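Long-range contacts in mitochondrial association factor 1 (Toxoplasma gondii, PDB 6BXS), which is a macro-domain-like parasite protein named for mitochondrial association and belongs to a family linked to the manipulation of host mitochondria: residues R12-G17 with E270-Y275; A236-V241 with R266-S271. All coordinates share one frame; numbering follows the deposited sequence.

Both contacts rest on helix 263-276, the last helix of the chain, and they share Glu270 and Ser271, their centres lying about 8 Å apart. Interaction 2 is the buried one: its helix packs on helix 230-248 through small and branched apolar side chains, with no hydrogen bond between the two segments. Interaction 1 lies nearer the periphery and is partly buried; there the end of the edge strand 8-13 and the turn after it meet the C-terminal part of the same helix, and a carboxylate binds backbone amides. The two join where Phe13 of the strand packs on Leu268 and Met269, and where Leu16 meets Val241.

Interaction 1: residues R12-G17 with E270-Y275; sequences RFTCLG and ESERKY
Glu272 turns its carboxylate onto the start of the turn that follows strand 8-13, where two consecutive backbone amides receive it. Thr14 N donates to Glu272 OE2 at 3.1 Å, almost straight at 170°. Cys15 N donates to Glu272 OE1, also at 3.1 Å, with an N-H...O angle of 159°. Each oxygen uses its syn lone pair, on the side facing its partner oxygen. The Glu272 chain leaves the helix with CG anti to the backbone N and then bends at chi2 (75°), which brings the carboxylate across to the turn.

Apolar atoms close round this pair of bonds. Thr14 CG2 lies 3.3 Å from Glu272 OE2 and 3.5 Å from Tyr275 CD1, so the methyl fits between carboxylate and ring. One turn further along the helix, the Tyr275 ring takes Cys15 CA over one face in a CH-pi contact, 3.9 Å from CA to the ring centroid, while the CB atoms of Cys15 and Tyr275 meet at 3.6 Å. On the strand side, Phe13 CD2 lies 3.9 Å from Glu272 OE1, the ring and carboxylate planes steeply inclined to each other.

Thr14 OG1 has a weak hydrogen bond to Asp18. With both carboxylate oxygens taking backbone N-H groups, the two bonds probably stabilise the carboxylate as an anion and fix its rotation while tying the turn to the C-terminal helix.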
loop_
_atom_site.group_PDB
_atom_site.type_symbol
_atom_site.label_atom_id
_atom_site.label_comp_id
_atom_site.label_asym_id
_atom_site.label_seq_id
_atom_site.Cartn_x
_atom_site.Cartn_y
_atom_site.Cartn_z
ATOM N N ARG A 12 4.854 3.887 -20.633
ATOM C CA ARG A 12 6.231 4.150 -20.235
ATOM C C ARG A 12 6.405 5.604 -19.818
ATOM O O ARG A 12 5.860 6.507 -20.450
ATOM C CB ARG A 12 7.192 3.816 -21.374
ATOM C CG ARG A 12 8.654 4.043 -21.033
ATOM C CD ARG A 12 9.552 3.187 -21.908
ATOM N NE ARG A 12 9.397 1.768 -21.597
ATOM C CZ ARG A 12 9.685 0.774 -22.431
ATOM N NH1 ARG A 12 10.144 1.027 -23.650
ATOM N NH2 ARG A 12 9.507 -0.482 -22.046
ATOM N N PHE A 13 7.171 5.817 -18.752
ATOM C CA PHE A 13 7.355 7.146 -18.183
ATOM C C PHE A 13 8.828 7.505 -18.084
ATOM O O PHE A 13 9.575 6.898 -17.317
ATOM C CB PHE A 13 6.702 7.222 -16.803
ATOM C CG PHE A 13 5.206 7.172 -16.846
ATOM C CD1 PHE A 13 4.540 5.959 -16.884
ATOM C CD2 PHE A 13 4.463 8.340 -16.857
ATOM C CE1 PHE A 13 3.161 5.912 -16.928
ATOM C CE2 PHE A 13 3.087 8.298 -16.900
ATOM C CZ PHE A 13 2.434 7.084 -16.937
ATOM N N THR A 14 9.243 8.494 -18.867
ATOM C CA THR A 14 10.625 8.942 -18.849
ATOM C C THR A 14 10.909 9.731 -17.574
ATOM O O THR A 14 12.059 9.855 -17.156
ATOM C CB THR A 14 10.960 9.808 -20.080
ATOM O OG1 THR A 14 12.367 10.075 -20.115
ATOM C CG2 THR A 14 10.199 11.120 -20.046
ATOM N N CYS A 15 9.858 10.266 -16.958
ATOM C CA CYS A 15 10.002 10.967 -15.686
ATOM C C CYS A 15 10.240 9.981 -14.544
ATOM O O CYS A 15 10.582 10.382 -13.431
ATOM C CB CYS A 15 8.766 11.823 -15.392
ATOM S SG CYS A 15 7.267 10.890 -14.993
ATOM N N LEU A 16 10.056 8.692 -14.830
ATOM C CA LEU A 16 10.301 7.630 -13.857
ATOM C C LEU A 16 11.427 6.709 -14.320
ATOM O O LEU A 16 11.410 5.506 -14.051
ATOM C CB LEU A 16 9.030 6.810 -13.622
ATOM C CG LEU A 16 7.781 7.580 -13.179
ATOM C CD1 LEU A 16 6.608 6.626 -13.009
ATOM C CD2 LEU A 16 8.035 8.348 -11.893
ATOM N N GLY A 17 12.404 7.275 -15.019
ATOM C CA GLY A 17 13.537 6.505 -15.501
ATOM C C GLY A 17 13.140 5.489 -16.556
ATOM O O GLY A 17 13.694 4.390 -16.609
ATOM N N GLU A 270 0.325 14.041 -16.456
ATOM C CA GLU A 270 0.663 15.450 -16.312
ATOM C C GLU A 270 2.127 15.623 -15.917
ATOM O O GLU A 270 2.798 16.537 -16.391
ATOM C CB GLU A 270 -0.250 16.111 -15.278
ATOM C CG GLU A 270 -0.057 17.617 -15.152
ATOM C CD GLU A 270 -1.222 18.312 -14.468
ATOM O OE1 GLU A 270 -2.380 17.877 -14.651
ATOM O OE2 GLU A 270 -0.978 19.297 -13.739
ATOM N N SER A 271 2.615 14.739 -15.052
ATOM C CA SER A 271 4.016 14.764 -14.643
ATOM C C SER A 271 4.927 14.464 -15.828
ATOM O O SER A 271 5.978 15.083 -15.987
ATOM C CB SER A 271 4.268 13.760 -13.520
ATOM O OG SER A 271 3.768 14.241 -12.285
ATOM N N GLU A 272 4.516 13.505 -16.652
ATOM C CA GLU A 272 5.267 13.129 -17.844
ATOM C C GLU A 272 5.342 14.300 -18.816
ATOM O O GLU A 272 6.404 14.601 -19.363
ATOM C CB GLU A 272 4.618 11.917 -18.521
ATOM C CG GLU A 272 5.306 11.428 -19.792
ATOM C CD GLU A 272 6.597 10.677 -19.519
ATOM O OE1 GLU A 272 7.121 10.770 -18.389
ATOM O OE2 GLU A 272 7.082 9.981 -20.436
ATOM N N ARG A 273 4.204 14.952 -19.025
ATOM C CA ARG A 273 4.122 16.106 -19.912
ATOM C C ARG A 273 5.019 17.229 -19.401
ATOM O O ARG A 273 5.709 17.891 -20.176
ATOM C CB ARG A 273 2.673 16.588 -20.020
ATOM C CG ARG A 273 2.398 17.538 -21.179
ATOM C CD ARG A 273 2.080 16.790 -22.468
ATOM N NE ARG A 273 1.367 17.635 -23.424
ATOM C CZ ARG A 273 0.053 17.850 -23.405
ATOM N NH1 ARG A 273 -0.708 17.285 -22.475
ATOM N NH2 ARG A 273 -0.503 18.634 -24.316
ATOM N N LYS A 274 5.009 17.429 -18.086
ATOM C CA LYS A 274 5.803 18.482 -17.462
ATOM C C LYS A 274 7.295 18.183 -17.565
ATOM O O LYS A 274 8.111 19.091 -17.719
ATOM C CB LYS A 274 5.404 18.650 -15.993
ATOM C CG LYS A 274 4.951 20.054 -15.632
ATOM C CD LYS A 274 4.028 20.054 -14.424
ATOM C CE LYS A 274 3.309 21.385 -14.284
ATOM N NZ LYS A 274 2.348 21.384 -13.148
ATOM N N TYR A 275 7.641 16.903 -17.479
ATOM C CA TYR A 275 9.030 16.473 -17.576
ATOM C C TYR A 275 9.542 16.600 -19.007
ATOM O O TYR A 275 10.648 17.088 -19.238
ATOM C CB TYR A 275 9.169 15.029 -17.089
ATOM C CG TYR A 275 10.587 14.496 -17.103
ATOM C CD1 TYR A 275 11.147 13.990 -18.267
ATOM C CD2 TYR A 275 11.358 14.487 -15.949
ATOM C CE1 TYR A 275 12.438 13.497 -18.285
ATOM C CE2 TYR A 275 12.652 13.996 -15.957
ATOM C CZ TYR A 275 13.185 13.502 -17.129
ATOM O OH TYR A 275 14.471 13.010 -17.146
#

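Interaction 2: residues A236-V241 with R266-S271; sequences ANAVAV and RGLMES. With SO4 (sulfate ion), chain H.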
loop_
_atom_site.group_PDB
_atom_site.type_symbol
_atom_site.label_atom_id
_atom_site.label_comp_id
_atom_site.label_asym_id
_atom_site.label_seq_id
_atom_site.Cartn_x
_atom_site.Cartn_y
_atom_site.Cartn_z
ATOM N N ALA A 236 -0.410 14.920 -6.288
ATOM C CA ALA A 236 0.331 14.568 -5.082
ATOM C C ALA A 236 0.919 13.166 -5.211
ATOM O O ALA A 236 2.071 12.924 -4.847
ATOM C CB ALA A 236 -0.566 14.656 -3.865
ATOM N N ASN A 237 0.113 12.247 -5.732
ATOM C CA ASN A 237 0.550 10.875 -5.948
ATOM C C ASN A 237 1.639 10.789 -7.014
ATOM O O ASN A 237 2.643 10.108 -6.828
ATOM C CB ASN A 237 -0.637 9.996 -6.346
ATOM C CG ASN A 237 -0.217 8.593 -6.737
ATOM O OD1 ASN A 237 0.113 7.770 -5.882
ATOM N ND2 ASN A 237 -0.229 8.309 -8.036
ATOM N N ALA A 238 1.434 11.485 -8.126
ATOM C CA ALA A 238 2.397 11.474 -9.223
ATOM C C ALA A 238 3.759 11.976 -8.761
ATOM O O ALA A 238 4.778 11.334 -9.002
ATOM C CB ALA A 238 1.886 12.315 -10.380
ATOM N N VAL A 239 3.772 13.120 -8.087
ATOM C CA VAL A 239 5.013 13.707 -7.598
ATOM C C VAL A 239 5.659 12.823 -6.528
ATOM O O VAL A 239 6.884 12.717 -6.459
ATOM C CB VAL A 239 4.767 15.124 -7.035
ATOM C CG1 VAL A 239 5.999 15.654 -6.312
ATOM C CG2 VAL A 239 4.375 16.072 -8.158
ATOM N N ALA A 240 4.836 12.193 -5.695
ATOM C CA ALA A 240 5.346 11.298 -4.661
ATOM C C ALA A 240 5.998 10.069 -5.286
ATOM O O ALA A 240 7.024 9.586 -4.805
ATOM C CB ALA A 240 4.229 10.881 -3.715
ATOM N N VAL A 241 5.396 9.562 -6.356
ATOM C CA VAL A 241 5.943 8.415 -7.069
ATOM C C VAL A 241 7.283 8.768 -7.719
ATOM O O VAL A 241 8.226 7.981 -7.665
ATOM C CB VAL A 241 4.957 7.906 -8.142
ATOM C CG1 VAL A 241 5.644 6.945 -9.116
ATOM C CG2 VAL A 241 3.764 7.220 -7.481
ATOM N N ARG A 266 -4.083 10.192 -14.830
ATOM C CA ARG A 266 -4.029 11.587 -15.265
ATOM C C ARG A 266 -2.942 12.388 -14.560
ATOM O O ARG A 266 -2.298 13.238 -15.171
ATOM C CB ARG A 266 -5.375 12.272 -15.036
ATOM C CG ARG A 266 -6.419 11.975 -16.094
ATOM C CD ARG A 266 -7.309 13.185 -16.314
ATOM N NE ARG A 266 -8.678 12.814 -16.655
ATOM C CZ ARG A 266 -9.629 13.685 -16.971
ATOM N NH1 ARG A 266 -9.364 14.985 -17.001
ATOM N NH2 ARG A 266 -10.848 13.254 -17.263
ATOM N N GLY A 267 -2.754 12.129 -13.270
ATOM C CA GLY A 267 -1.750 12.838 -12.499
ATOM C C GLY A 267 -0.355 12.573 -13.030
ATOM O O GLY A 267 0.456 13.491 -13.161
ATOM N N LEU A 268 -0.078 11.313 -13.345
ATOM C CA LEU A 268 1.232 10.922 -13.853
ATOM C C LEU A 268 1.422 11.349 -15.307
ATOM O O LEU A 268 2.529 11.700 -15.710
ATOM C CB LEU A 268 1.426 9.411 -13.712
ATOM C CG LEU A 268 1.980 8.953 -12.359
ATOM C CD1 LEU A 268 1.826 7.446 -12.187
ATOM C CD2 LEU A 268 3.442 9.356 -12.205
ATOM N N MET A 269 0.345 11.313 -16.090
ATOM C CA MET A 269 0.374 11.839 -17.453
ATOM C C MET A 269 0.828 13.292 -17.433
ATOM O O MET A 269 1.611 13.725 -18.278
ATOM C CB MET A 269 -1.004 11.741 -18.114
ATOM C CG MET A 269 -1.421 10.342 -18.550
ATOM S SD MET A 269 -0.515 9.727 -19.982
ATOM C CE MET A 269 0.644 8.632 -19.180
ATOM N N GLU A 270 0.325 14.041 -16.456
ATOM C CA GLU A 270 0.663 15.450 -16.312
ATOM C C GLU A 270 2.127 15.623 -15.917
ATOM O O GLU A 270 2.798 16.537 -16.391
ATOM C CB GLU A 270 -0.250 16.111 -15.278
ATOM C CG GLU A 270 -0.057 17.617 -15.152
ATOM C CD GLU A 270 -1.222 18.312 -14.468
ATOM O OE1 GLU A 270 -2.380 17.877 -14.651
ATOM O OE2 GLU A 270 -0.978 19.297 -13.739
ATOM N N SER A 271 2.615 14.739 -15.052
ATOM C CA SER A 271 4.016 14.764 -14.643
ATOM C C SER A 271 4.927 14.464 -15.828
ATOM O O SER A 271 5.978 15.083 -15.987
ATOM C CB SER A 271 4.268 13.760 -13.520
ATOM O OG SER A 271 3.768 14.241 -12.285
HETATM S S SO4 H . -6.003 16.795 -16.104
HETATM O O1 SO4 H . -6.277 18.182 -15.731
HETATM O O2 SO4 H . -6.181 15.939 -14.934
HETATM O O3 SO4 H . -6.927 16.380 -17.157
HETATM O O4 SO4 H . -4.632 16.687 -16.594
#
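Ala238 presses its CB into the surface of helix 263-276, over the backbone between Gly267 and Ser271. Ala238 CB lies 3.3 Å from Gly267 O and, at the same distance, from Ser271 OG; Leu268 CD2 is 3.8 Å from Ala238 CB. Gly267 has no side chain to stand between the helices, and Ala238 and Leu268 are the residues whose CA atoms approach most closely, at 4.8 Å. Accordingly the short axes come within 8.0 Å of each other, crossing at -57°.

The end of the Leu268 side chain comes nearer the facing helix than its base does, and its CD2 branch lies alongside the Ala238 CA and CB. Val241 CG1 stands 4.5 Å from Leu268 CD2, a looser apolar contact. These two helices belong to the alpha/beta layering of a macro domain, and both also reach the central sheet: Val241 and Leu268 each touch Phe256 of strand 253-256, while Leu268 and Met269 lie on Phe13 of the edge strand. Helix 179-202 flanks helix 230-248, touching Ala236, Asn237 and Val239.

The hydroxyl of Ser271, beside the Ala238 methyl, is bonded to Arg235 and Glu242, both on the facing helix, so polar ties border the apolar contact. On the exposed surface of helix 263-276, Arg266 NH1 donates to O3 of a sulfate at 2.8 Å (151°), with the ion at the edge of the guanidinium and near its plane; the sulfate probably comes from the crystallisation liquor.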